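Side-chain contacts in putative Xylose isomerase (Rhodospirillum rubrum, PDB 3QXB), which probably acts as a metal-dependent sugar isomerase of the xylose isomerase-like TIM-barrel family, with iron and manganese bound at its centre: residues 176-181 and 242-247; 246-249 and 253-256; 256-259 and 263-266; 287-292 and 300-305. One frame throughout, in Å; residues are numbered along the deposited sequence.

Interaction 1: residues 176-181 and 242-247; sequences YVEPVP and AYHIQQ. With FE (Fe (III) ion), chain E.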
loop_
_atom_site.group_PDB
_atom_site.type_symbol
_atom_site.label_atom_id
_atom_site.label_comp_id
_atom_site.label_asym_id
_atom_site.label_seq_id
_atom_site.Cartn_x
_atom_site.Cartn_y
_atom_site.Cartn_z
ATOM N N TYR A 176 -19.480 -3.927 4.303
ATOM C CA TYR A 176 -18.837 -5.243 4.155
ATOM C C TYR A 176 -17.552 -5.384 4.982
ATOM O O TYR A 176 -16.818 -4.416 5.185
ATOM C CB TYR A 176 -18.445 -5.569 2.720
ATOM C CG TYR A 176 -19.475 -5.372 1.664
ATOM C CD1 TYR A 176 -20.446 -6.327 1.400
ATOM C CD2 TYR A 176 -19.440 -4.268 0.880
ATOM C CE1 TYR A 176 -21.350 -6.146 0.397
ATOM C CE2 TYR A 176 -20.331 -4.079 -0.108
ATOM C CZ TYR A 176 -21.288 -5.000 -0.338
ATOM O OH TYR A 176 -22.149 -4.769 -1.344
ATOM N N VAL A 177 -17.307 -6.620 5.426
ATOM C CA VAL A 177 -16.063 -7.027 6.053
ATOM C C VAL A 177 -15.446 -8.092 5.172
ATOM O O VAL A 177 -16.118 -9.048 4.806
ATOM C CB VAL A 177 -16.290 -7.622 7.468
ATOM C CG1 VAL A 177 -14.959 -8.139 8.043
ATOM C CG2 VAL A 177 -16.909 -6.578 8.361
ATOM N N GLU A 178 -14.156 -7.956 4.853
ATOM C CA GLU A 178 -13.455 -8.952 4.049
ATOM C C GLU A 178 -12.552 -9.794 4.914
ATOM O O GLU A 178 -11.550 -9.271 5.432
ATOM C CB GLU A 178 -12.582 -8.263 2.962
ATOM C CG GLU A 178 -11.629 -9.188 2.268
ATOM C CD GLU A 178 -10.914 -8.548 1.079
ATOM O OE1 GLU A 178 -10.737 -7.315 1.056
ATOM O OE2 GLU A 178 -10.486 -9.294 0.183
ATOM N N PRO A 179 -12.864 -11.092 5.074
ATOM C CA PRO A 179 -11.939 -11.914 5.818
ATOM C C PRO A 179 -10.585 -12.089 5.109
ATOM O O PRO A 179 -10.484 -11.968 3.870
ATOM C CB PRO A 179 -12.673 -13.268 5.930
ATOM C CG PRO A 179 -14.111 -12.900 5.861
ATOM C CD PRO A 179 -14.132 -11.816 4.822
ATOM N N VAL A 180 -9.566 -12.371 5.909
ATOM C CA VAL A 180 -8.193 -12.383 5.447
ATOM C C VAL A 180 -7.408 -13.621 5.923
ATOM O O VAL A 180 -7.699 -14.149 7.013
ATOM C CB VAL A 180 -7.450 -11.144 5.959
ATOM C CG1 VAL A 180 -7.999 -9.897 5.270
ATOM C CG2 VAL A 180 -7.623 -11.064 7.463
ATOM N N PRO A 181 -6.366 -14.017 5.150
ATOM C CA PRO A 181 -5.630 -15.276 5.382
ATOM C C PRO A 181 -4.465 -15.117 6.351
ATOM O O PRO A 181 -3.373 -15.627 6.092
ATOM C CB PRO A 181 -5.114 -15.643 3.971
ATOM C CG PRO A 181 -4.861 -14.314 3.302
ATOM C CD PRO A 181 -5.967 -13.386 3.863
ATOM N N ALA A 242 -21.015 -10.441 -1.623
ATOM C CA ALA A 242 -20.141 -10.135 -2.772
ATOM C C ALA A 242 -18.793 -10.869 -2.635
ATOM O O ALA A 242 -18.438 -11.347 -1.551
ATOM C CB ALA A 242 -19.947 -8.606 -2.931
ATOM N N TYR A 243 -18.056 -10.956 -3.741
ATOM C CA TYR A 243 -16.781 -11.657 -3.781
ATOM C C TYR A 243 -15.687 -10.839 -4.463
ATOM O O TYR A 243 -15.974 -9.961 -5.284
ATOM C CB TYR A 243 -16.929 -12.944 -4.561
ATOM C CG TYR A 243 -17.943 -13.921 -4.021
ATOM C CD1 TYR A 243 -19.276 -13.772 -4.302
ATOM C CD2 TYR A 243 -17.555 -15.033 -3.273
ATOM C CE1 TYR A 243 -20.216 -14.681 -3.806
ATOM C CE2 TYR A 243 -18.486 -15.936 -2.778
ATOM C CZ TYR A 243 -19.825 -15.752 -3.047
ATOM O OH TYR A 243 -20.815 -16.642 -2.606
ATOM N N HIS A 244 -14.430 -11.159 -4.132
ATOM C CA HIS A 244 -13.304 -10.800 -4.974
ATOM C C HIS A 244 -12.844 -12.091 -5.626
ATOM O O HIS A 244 -12.726 -13.138 -4.956
ATOM C CB HIS A 244 -12.141 -10.218 -4.195
ATOM C CG HIS A 244 -12.392 -8.841 -3.688
ATOM N ND1 HIS A 244 -11.674 -8.286 -2.648
ATOM C CD2 HIS A 244 -13.278 -7.902 -4.090
ATOM C CE1 HIS A 244 -12.146 -7.072 -2.410
ATOM N NE2 HIS A 244 -13.120 -6.819 -3.267
ATOM N N ILE A 245 -12.589 -12.018 -6.917
ATOM C CA ILE A 245 -12.041 -13.149 -7.641
ATOM C C ILE A 245 -10.632 -12.768 -8.117
ATOM O O ILE A 245 -10.376 -11.637 -8.475
ATOM C CB ILE A 245 -12.969 -13.618 -8.793
ATOM C CG1 ILE A 245 -13.188 -12.539 -9.853
ATOM C CG2 ILE A 245 -14.348 -14.166 -8.245
ATOM C CD1 ILE A 245 -13.937 -13.064 -11.107
ATOM N N GLN A 246 -9.743 -13.760 -8.135
ATOM C CA GLN A 246 -8.363 -13.629 -8.598
ATOM C C GLN A 246 -7.857 -15.023 -8.920
ATOM O O GLN A 246 -8.469 -16.024 -8.529
ATOM C CB GLN A 246 -7.476 -13.047 -7.506
ATOM C CG GLN A 246 -7.818 -13.619 -6.106
ATOM C CD GLN A 246 -6.626 -13.616 -5.171
ATOM O OE1 GLN A 246 -5.546 -14.124 -5.521
ATOM N NE2 GLN A 246 -6.813 -13.080 -3.970
ATOM N N GLN A 247 -6.748 -15.082 -9.642
ATOM C CA GLN A 247 -6.080 -16.330 -9.916
ATOM C C GLN A 247 -4.986 -16.473 -8.879
ATOM O O GLN A 247 -4.389 -15.481 -8.417
ATOM C CB GLN A 247 -5.558 -16.376 -11.370
ATOM C CG GLN A 247 -4.970 -17.666 -11.854
ATOM C CD GLN A 247 -5.887 -18.879 -11.756
ATOM O OE1 GLN A 247 -6.148 -19.361 -10.670
ATOM N NE2 GLN A 247 -6.301 -19.424 -12.907
HETATM FE FE FE E . -9.669 -8.811 -1.777
HETATM O O HOH W 1 -7.484 -8.522 -1.052
HETATM O O HOH W 2 -9.626 -6.641 -1.083
#
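With CG of Glu178 turned away from its backbone nitrogen (chi1 169°) and the rest of its chain extended, the carboxylate is carried inward to the same metal that His244 reaches by setting CG anti to its carbonyl carbon (chi1 -72°). The two residues project from the C-terminal ends of strands 174-177 and 240-245 of a (beta/alpha)8 TIM barrel, the end at which this fold places its active site. Strand 208-213 runs between those two, so the side chains have to meet across the barrel mouth. They do so through an ion modelled as iron(III), with manganese seen at the same site. Glu178 OE2 binds the iron at 2.2 Å, and His244 ND1 binds it at the same distance. The side chains cross at about a right angle, with carboxylate and imidazole planes 77° apart; OE2 and ND1 lie 3.2 Å apart as neighbouring ligands, not as a hydrogen-bonded pair. Asp213 and Glu286 add further oxygens, and two waters complete the shell, one of them also bound to the second metal. A histidine suits its place because one ring nitrogen can bind metal while the other, NE2, is hydrogen-bonded to Gln53, which fixes the rotation of the ring. Deeper in the barrel, Tyr176 CE1 rests 4.4 Å from Ala242 CB, the small alanine being consistent with the bulk of the phenol ring beside it. Glu178 grips the metal with a single oxygen: its OE1 stays 3.4 Å from the iron.

Interaction 2: residues 246-249 and 253-256; sequences QQTD and DRHW. With MN (manganese (II) ion), chain G.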
loop_
_atom_site.group_PDB
_atom_site.type_symbol
_atom_site.label_atom_id
_atom_site.label_comp_id
_atom_site.label_asym_id
_atom_site.label_seq_id
_atom_site.Cartn_x
_atom_site.Cartn_y
_atom_site.Cartn_z
ATOM N N GLN A 246 -9.743 -13.760 -8.135
ATOM C CA GLN A 246 -8.363 -13.629 -8.598
ATOM C C GLN A 246 -7.857 -15.023 -8.920
ATOM O O GLN A 246 -8.469 -16.024 -8.529
ATOM C CB GLN A 246 -7.476 -13.047 -7.506
ATOM C CG GLN A 246 -7.818 -13.619 -6.106
ATOM C CD GLN A 246 -6.626 -13.616 -5.171
ATOM O OE1 GLN A 246 -5.546 -14.124 -5.521
ATOM N NE2 GLN A 246 -6.813 -13.080 -3.970
ATOM N N GLN A 247 -6.748 -15.082 -9.642
ATOM C CA GLN A 247 -6.080 -16.330 -9.916
ATOM C C GLN A 247 -4.986 -16.473 -8.879
ATOM O O GLN A 247 -4.389 -15.481 -8.417
ATOM C CB GLN A 247 -5.558 -16.376 -11.370
ATOM C CG GLN A 247 -4.970 -17.666 -11.854
ATOM C CD GLN A 247 -5.887 -18.879 -11.756
ATOM O OE1 GLN A 247 -6.148 -19.361 -10.670
ATOM N NE2 GLN A 247 -6.301 -19.424 -12.907
ATOM N N THR A 248 -4.782 -17.712 -8.451
ATOM C CA THR A 248 -3.836 -17.978 -7.396
ATOM C C THR A 248 -3.383 -19.437 -7.467
ATOM O O THR A 248 -4.075 -20.262 -8.054
ATOM C CB THR A 248 -4.482 -17.696 -6.021
ATOM O OG1 THR A 248 -3.555 -17.993 -4.983
ATOM C CG2 THR A 248 -5.774 -18.539 -5.846
ATOM N N ASP A 249 -2.222 -19.735 -6.886
ATOM C CA ASP A 249 -1.798 -21.122 -6.698
ATOM C C ASP A 249 -2.147 -21.602 -5.300
ATOM O O ASP A 249 -1.876 -22.738 -4.949
ATOM C CB ASP A 249 -0.289 -21.294 -6.967
ATOM C CG ASP A 249 0.562 -20.470 -6.034
ATOM O OD1 ASP A 249 -0.008 -19.725 -5.203
ATOM O OD2 ASP A 249 1.787 -20.536 -6.144
ATOM N N ASP A 253 -1.171 -15.003 -1.323
ATOM C CA ASP A 253 -2.322 -14.253 -1.793
ATOM C C ASP A 253 -1.957 -13.575 -3.100
ATOM O O ASP A 253 -1.506 -12.432 -3.098
ATOM C CB ASP A 253 -2.764 -13.212 -0.747
ATOM C CG ASP A 253 -4.089 -12.552 -1.110
ATOM O OD1 ASP A 253 -4.848 -13.152 -1.915
ATOM O OD2 ASP A 253 -4.391 -11.437 -0.579
ATOM N N ARG A 254 -2.127 -14.285 -4.216
ATOM C CA ARG A 254 -1.435 -13.890 -5.467
ATOM C C ARG A 254 -2.027 -12.660 -6.171
ATOM O O ARG A 254 -1.281 -11.807 -6.668
ATOM C CB ARG A 254 -1.363 -15.051 -6.462
ATOM C CG ARG A 254 -0.608 -16.260 -5.934
ATOM C CD ARG A 254 0.814 -15.912 -5.510
ATOM N NE ARG A 254 1.601 -17.126 -5.406
ATOM C CZ ARG A 254 2.930 -17.182 -5.350
ATOM N NH1 ARG A 254 3.671 -16.076 -5.349
ATOM N NH2 ARG A 254 3.515 -18.370 -5.291
ATOM N N HIS A 255 -3.352 -12.620 -6.231
ATOM C CA HIS A 255 -4.088 -11.649 -7.024
ATOM C C HIS A 255 -3.585 -11.640 -8.461
ATOM O O HIS A 255 -3.424 -10.573 -9.053
ATOM C CB HIS A 255 -4.010 -10.236 -6.418
ATOM C CG HIS A 255 -4.691 -10.118 -5.090
ATOM N ND1 HIS A 255 -6.050 -9.929 -4.966
ATOM C CD2 HIS A 255 -4.202 -10.208 -3.831
ATOM C CE1 HIS A 255 -6.371 -9.916 -3.688
ATOM N NE2 HIS A 255 -5.265 -10.063 -2.978
ATOM N N TRP A 256 -3.321 -12.833 -8.997
ATOM C CA TRP A 256 -2.954 -12.973 -10.382
ATOM C C TRP A 256 -4.168 -12.744 -11.240
ATOM O O TRP A 256 -5.311 -12.890 -10.796
ATOM C CB TRP A 256 -2.345 -14.339 -10.715
ATOM C CG TRP A 256 -0.988 -14.590 -10.125
ATOM C CD1 TRP A 256 -0.025 -13.663 -9.818
ATOM C CD2 TRP A 256 -0.439 -15.859 -9.775
ATOM N NE1 TRP A 256 1.063 -14.276 -9.266
ATOM C CE2 TRP A 256 0.841 -15.626 -9.229
ATOM C CE3 TRP A 256 -0.913 -17.168 -9.842
ATOM C CZ2 TRP A 256 1.667 -16.671 -8.774
ATOM C CZ3 TRP A 256 -0.086 -18.209 -9.406
ATOM C CH2 TRP A 256 1.191 -17.948 -8.887
HETATM MN MN MN G . -5.868 -10.177 -0.932
HETATM O O HOH W 1 -7.484 -8.522 -1.052
HETATM O O HOH W 3 -4.335 -8.325 -0.569
#
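Most striking is the amide of Gln246, which lies stacked over one face of the His255 imidazole, the planes 24° apart, while its two ends serve different partners. The setting is the loop after strand 240-245 of the TIM barrel, which folds back on itself in antiparallel fashion: Gln247 and Trp256 form a single hydrogen-bonded pair, with Gln247 N to Trp256 O at 2.9 Å. Gln246 holds CG between its backbone nitrogen and carbonyl carbon (chi1 40°), which turns the amide toward 253-256, with NE2 over the imidazole face. Its OE1 accepts the backbone N-H of His255 from above the carbonyl plane, and its NE2 gives a nearly straight bond of 2.8 Å to Asp253 OD1. An amide suits this place because it can donate and accept at once; NE2 also reaches Asp213, making Gln246 a second-shell residue to both metals. Held in this way, Asp253 presents OD2 to the manganese at 2.0 Å, and His255 binds it through NE2 at 2.1 Å, its ND1 bonded to the backbone oxygen of Glu286; His216 is the third protein ligand. Farther from the metal, Arg254 forms a side-on salt bridge with Asp249 through NE and NH2, while its CB sits over the centre of the Trp256 ring and Trp256 CZ2 lies over one face of the guanidinium, toward its rim. A leucine in place of Arg254 would probably leave the Asp249 carboxylate without its charged mate and Trp256 CZ2 without the flat group it lies over. Arg254 NH2 meets Asp249 OD2 on the syn side at 2.9 Å, somewhat out of the carboxylate plane.

Interaction 3: residues 256-259 and 263-266; sequences WSFT and VVTP. With EDO (1,2-ethanediol), chain K.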
loop_
_atom_site.group_PDB
_atom_site.type_symbol
_atom_site.label_atom_id
_atom_site.label_comp_id
_atom_site.label_asym_id
_atom_site.label_seq_id
_atom_site.Cartn_x
_atom_site.Cartn_y
_atom_site.Cartn_z
ATOM N N TRP A 256 -3.321 -12.833 -8.997
ATOM C CA TRP A 256 -2.954 -12.973 -10.382
ATOM C C TRP A 256 -4.168 -12.744 -11.240
ATOM O O TRP A 256 -5.311 -12.890 -10.796
ATOM C CB TRP A 256 -2.345 -14.339 -10.715
ATOM C CG TRP A 256 -0.988 -14.590 -10.125
ATOM C CD1 TRP A 256 -0.025 -13.663 -9.818
ATOM C CD2 TRP A 256 -0.439 -15.859 -9.775
ATOM N NE1 TRP A 256 1.063 -14.276 -9.266
ATOM C CE2 TRP A 256 0.841 -15.626 -9.229
ATOM C CE3 TRP A 256 -0.913 -17.168 -9.842
ATOM C CZ2 TRP A 256 1.667 -16.671 -8.774
ATOM C CZ3 TRP A 256 -0.086 -18.209 -9.406
ATOM C CH2 TRP A 256 1.191 -17.948 -8.887
ATOM N N SER A 257 -3.910 -12.382 -12.489
ATOM C CA SER A 257 -4.989 -12.284 -13.456
ATOM C C SER A 257 -5.283 -13.658 -14.088
ATOM O O SER A 257 -4.544 -14.619 -13.886
ATOM C CB SER A 257 -4.603 -11.275 -14.510
ATOM O OG SER A 257 -3.961 -11.925 -15.569
ATOM N N PHE A 258 -6.368 -13.743 -14.853
ATOM C CA PHE A 258 -6.798 -14.987 -15.434
ATOM C C PHE A 258 -6.116 -15.370 -16.756
ATOM O O PHE A 258 -6.489 -16.352 -17.409
ATOM C CB PHE A 258 -8.327 -15.028 -15.495
ATOM C CG PHE A 258 -8.964 -14.990 -14.131
ATOM C CD1 PHE A 258 -9.166 -16.150 -13.415
ATOM C CD2 PHE A 258 -9.282 -13.766 -13.531
ATOM C CE1 PHE A 258 -9.719 -16.113 -12.170
ATOM C CE2 PHE A 258 -9.822 -13.725 -12.293
ATOM C CZ PHE A 258 -10.040 -14.878 -11.601
ATOM N N THR A 259 -5.074 -14.638 -17.133
ATOM C CA THR A 259 -4.121 -15.170 -18.114
ATOM C C THR A 259 -3.041 -16.078 -17.453
ATOM O O THR A 259 -2.252 -16.717 -18.161
ATOM C CB THR A 259 -3.428 -14.051 -18.894
ATOM O OG1 THR A 259 -2.557 -13.341 -18.002
ATOM C CG2 THR A 259 -4.470 -13.076 -19.526
ATOM N N VAL A 263 -5.277 -22.335 -9.581
ATOM C CA VAL A 263 -6.343 -23.269 -9.179
ATOM C C VAL A 263 -7.727 -22.659 -9.306
ATOM O O VAL A 263 -8.721 -23.367 -9.197
ATOM C CB VAL A 263 -6.161 -23.764 -7.717
ATOM C CG1 VAL A 263 -4.885 -24.600 -7.605
ATOM C CG2 VAL A 263 -6.129 -22.587 -6.724
ATOM N N VAL A 264 -7.787 -21.345 -9.539
ATOM C CA VAL A 264 -9.062 -20.643 -9.675
ATOM C C VAL A 264 -9.280 -20.362 -11.153
ATOM O O VAL A 264 -9.039 -19.261 -11.658
ATOM C CB VAL A 264 -9.104 -19.341 -8.843
ATOM C CG1 VAL A 264 -10.453 -18.632 -9.014
ATOM C CG2 VAL A 264 -8.847 -19.680 -7.390
ATOM N N THR A 265 -9.738 -21.387 -11.840
ATOM C CA THR A 265 -10.028 -21.314 -13.255
ATOM C C THR A 265 -11.379 -20.631 -13.463
ATOM O O THR A 265 -12.249 -20.707 -12.611
ATOM C CB THR A 265 -10.050 -22.746 -13.885
ATOM O OG1 THR A 265 -11.198 -23.451 -13.436
ATOM C CG2 THR A 265 -8.789 -23.545 -13.499
ATOM N N PRO A 266 -11.550 -19.927 -14.584
ATOM C CA PRO A 266 -12.850 -19.348 -14.916
ATOM C C PRO A 266 -14.013 -20.312 -14.809
ATOM O O PRO A 266 -15.064 -19.937 -14.293
ATOM C CB PRO A 266 -12.682 -18.911 -16.362
ATOM C CG PRO A 266 -11.223 -18.550 -16.443
ATOM C CD PRO A 266 -10.503 -19.522 -15.544
HETATM C C1 EDO K . -0.341 -9.860 -12.670
HETATM O O1 EDO K . 0.781 -9.623 -11.856
HETATM C C2 EDO K . -0.401 -11.363 -12.731
HETATM O O2 EDO K . -1.675 -11.683 -13.200
#
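The contact of Phe258 with Val264 and Pro266 belongs to the last turn of the long loop that follows strand 240-245, just where the chain enters helix 266-275. Phe258 holds CG anti to its carbonyl carbon (chi1 -63°), which directs one edge of the phenyl ring at the returning backbone. There CE1 comes within 3.3 Å of Val264 O, the oxygen lying in the plane of the ring, so that the weakly positive rim of C-H groups faces the carbonyl. The same CE1 is 4.1 Å from Val264 CG1, and Phe258 CD1 packs 4.2 Å from Pro266 CD. In the TIM barrel this is a beta-alpha loop on the side of the barrel that carries the metals, and the apolar patch extends on to the helices outside the strands: Leu269 of helix 266-275 touches both Phe258 and Val264, and Leu309 of helix 295-310 also touches the Phe258 side chain. A large flat residue suits the junction because it can touch the loop and both helices at once. Thr265 takes the N-cap position, its OG1 bonded to the N of Arg268, and Pro266 follows in the first turn, where the missing N-H of a proline costs nothing. Within 256-259, Ser257 OG accepts a long, weak bond of 3.3 Å from Thr259 N and is also hydrogen-bonded to Asp301 OD2. The backbone N of Phe258 is held by Ser305 OG, and the backbone N of Val264 by Gln247 OE1.

Interaction 4: residues 287-292 and 300-305; sequences ILYPFE and ADMIAS. With EDO (1,2-ethanediol), chain K.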
loop_
_atom_site.group_PDB
_atom_site.type_symbol
_atom_site.label_atom_id
_atom_site.label_comp_id
_atom_site.label_asym_id
_atom_site.label_seq_id
_atom_site.Cartn_x
_atom_site.Cartn_y
_atom_site.Cartn_z
ATOM N N ILE A 287 -7.340 -7.747 -9.284
ATOM C CA ILE A 287 -6.092 -8.166 -9.897
ATOM C C ILE A 287 -5.077 -7.085 -9.577
ATOM O O ILE A 287 -5.334 -5.888 -9.791
ATOM C CB ILE A 287 -6.198 -8.378 -11.450
ATOM C CG1 ILE A 287 -7.453 -9.193 -11.836
ATOM C CG2 ILE A 287 -4.883 -9.011 -11.983
ATOM C CD1 ILE A 287 -7.548 -10.563 -11.214
ATOM N N LEU A 288 -3.942 -7.507 -9.036
ATOM C CA LEU A 288 -2.901 -6.582 -8.641
ATOM C C LEU A 288 -1.671 -6.735 -9.567
ATOM O O LEU A 288 -1.256 -7.851 -9.936
ATOM C CB LEU A 288 -2.546 -6.793 -7.170
ATOM C CG LEU A 288 -3.641 -6.403 -6.149
ATOM C CD1 LEU A 288 -3.164 -6.810 -4.758
ATOM C CD2 LEU A 288 -4.019 -4.904 -6.194
ATOM N N TYR A 289 -1.155 -5.602 -10.005
ATOM C CA TYR A 289 -0.044 -5.582 -10.919
ATOM C C TYR A 289 1.077 -4.834 -10.244
ATOM O O TYR A 289 0.843 -3.822 -9.545
ATOM C CB TYR A 289 -0.439 -4.881 -12.211
ATOM C CG TYR A 289 -1.365 -5.665 -13.080
ATOM C CD1 TYR A 289 -2.750 -5.496 -13.004
ATOM C CD2 TYR A 289 -0.863 -6.575 -14.011
ATOM C CE1 TYR A 289 -3.615 -6.230 -13.807
ATOM C CE2 TYR A 289 -1.720 -7.311 -14.811
ATOM C CZ TYR A 289 -3.110 -7.125 -14.699
ATOM O OH TYR A 289 -4.001 -7.798 -15.501
ATOM N N PRO A 290 2.311 -5.312 -10.434
ATOM C CA PRO A 290 3.447 -4.535 -9.915
ATOM C C PRO A 290 3.383 -3.073 -10.415
ATOM O O PRO A 290 2.983 -2.851 -11.534
ATOM C CB PRO A 290 4.656 -5.237 -10.540
ATOM C CG PRO A 290 4.153 -6.599 -11.001
ATOM C CD PRO A 290 2.733 -6.357 -11.384
ATOM N N PHE A 291 3.742 -2.089 -9.578
ATOM C CA PHE A 291 3.799 -0.688 -10.015
ATOM C C PHE A 291 4.657 -0.511 -11.286
ATOM O O PHE A 291 4.312 0.240 -12.194
ATOM C CB PHE A 291 4.420 0.184 -8.898
ATOM C CG PHE A 291 3.545 0.302 -7.642
ATOM C CD1 PHE A 291 2.313 0.950 -7.686
ATOM C CD2 PHE A 291 3.991 -0.196 -6.413
ATOM C CE1 PHE A 291 1.528 1.067 -6.559
ATOM C CE2 PHE A 291 3.205 -0.067 -5.256
ATOM C CZ PHE A 291 1.969 0.550 -5.332
ATOM N N GLU A 292 5.766 -1.244 -11.334
ATOM C CA GLU A 292 6.769 -1.089 -12.384
ATOM C C GLU A 292 6.363 -1.757 -13.726
ATOM O O GLU A 292 7.044 -1.597 -14.735
ATOM C CB GLU A 292 8.128 -1.579 -11.893
ATOM C CG GLU A 292 8.213 -3.039 -11.541
ATOM C CD GLU A 292 7.842 -3.335 -10.074
ATOM O OE1 GLU A 292 7.038 -2.573 -9.437
ATOM O OE2 GLU A 292 8.361 -4.345 -9.569
ATOM N N ALA A 300 -3.414 -4.641 -21.634
ATOM C CA ALA A 300 -3.554 -5.823 -22.494
ATOM C C ALA A 300 -3.901 -7.062 -21.697
ATOM O O ALA A 300 -4.705 -7.867 -22.114
ATOM C CB ALA A 300 -2.266 -6.079 -23.363
ATOM N N ASP A 301 -3.254 -7.227 -20.559
ATOM C CA ASP A 301 -3.470 -8.418 -19.735
ATOM C C ASP A 301 -4.841 -8.452 -19.097
ATOM O O ASP A 301 -5.496 -9.527 -19.069
ATOM C CB ASP A 301 -2.405 -8.488 -18.652
ATOM C CG ASP A 301 -2.475 -9.762 -17.883
ATOM O OD1 ASP A 301 -1.992 -10.777 -18.413
ATOM O OD2 ASP A 301 -3.039 -9.755 -16.782
HETATM N N MSE A 302 -5.294 -7.292 -18.599
HETATM C CA MSE A 302 -6.636 -7.151 -18.041
HETATM C C MSE A 302 -7.735 -7.501 -19.034
HETATM O O MSE A 302 -8.687 -8.167 -18.674
HETATM C CB MSE A 302 -6.900 -5.732 -17.544
HETATM C CG MSE A 302 -6.446 -5.476 -16.137
HETATM SE SE MSE A 302 -7.216 -6.510 -14.748
HETATM C CE MSE A 302 -9.089 -6.138 -15.023
ATOM N N ILE A 303 -7.601 -7.022 -20.271
ATOM C CA ILE A 303 -8.546 -7.351 -21.360
ATOM C C ILE A 303 -8.559 -8.848 -21.626
ATOM O O ILE A 303 -9.649 -9.451 -21.736
ATOM C CB ILE A 303 -8.192 -6.605 -22.664
ATOM C CG1 ILE A 303 -8.357 -5.101 -22.494
ATOM C CG2 ILE A 303 -9.062 -7.042 -23.861
ATOM C CD1 ILE A 303 -7.711 -4.303 -23.601
ATOM N N ALA A 304 -7.379 -9.466 -21.719
ATOM C CA ALA A 304 -7.315 -10.903 -21.999
ATOM C C ALA A 304 -7.880 -11.646 -20.791
ATOM O O ALA A 304 -8.526 -12.655 -20.938
ATOM C CB ALA A 304 -5.897 -11.357 -22.325
ATOM N N SER A 305 -7.664 -11.109 -19.590
ATOM C CA SER A 305 -8.191 -11.739 -18.376
ATOM C C SER A 305 -9.732 -11.715 -18.299
ATOM O O SER A 305 -10.388 -12.764 -18.042
ATOM C CB SER A 305 -7.533 -11.086 -17.149
ATOM O OG SER A 305 -8.083 -11.597 -15.955
HETATM C C1 EDO K . -0.341 -9.860 -12.670
HETATM O O1 EDO K . 0.781 -9.623 -11.856
HETATM C C2 EDO K . -0.401 -11.363 -12.731
HETATM O O2 EDO K . -1.675 -11.683 -13.200
#
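The irregular chain of 287-292 runs past helix 295-310 without a backbone hydrogen bond across the contact, the nearest alpha carbons, those of Ile287 and Met302, being 8.2 Å apart, and side chains bridge the gap. Tyr289 sends its ring across, and its OH donates a hydrogen bond to the anti lone pair of Asp301 OD2 at 2.5 Å, with ring and carboxylate planes 83° apart. Asp301 sets CG anti to its backbone nitrogen (chi1 -173°), which turns the carboxylate to the phenol; Ser257 also bonds OD2, and Thr259 bonds OD1. Met302, present as selenomethionine, bends its chain round so that SE lies at the ring edge, 3.7 Å from Tyr289 CE1. The same SE is 3.9 Å from Ile287 CB; a flexible, polarisable side chain suits a place between an aromatic edge and a branched aliphatic side chain. A phenylalanine in place of Tyr289 would probably deprive Asp301 OD2 of one of its hydrogen bonds and leave loop and helix without this polar tie. The pair Tyr289 and Met302 forms a Met-aromatic contact, here joining the loop after the last strand of the TIM barrel to the helix that follows.

In the fold
Following the chain, interaction 1 comes first and has the widest separation in sequence, joining the fifth barrel strand to the seventh over 60 intervening residues and bringing both to one metal. Where it ends, interaction 2 begins: they share Gln246 and Gln247, and one water bridges their two metals. Interaction 2 closes a short turn in the loop after strand 240-245, and interaction 3, sharing Trp256, closes the next turn before helix 266-275; they stand in series, cross-linked by Gln247 and Val264. Interaction 4 follows, tying the loop after strand 283-285 to helix 295-310. That helix is tied back to interaction 3 by polar side chains, while Leu288 pairs with His255 of interaction 2.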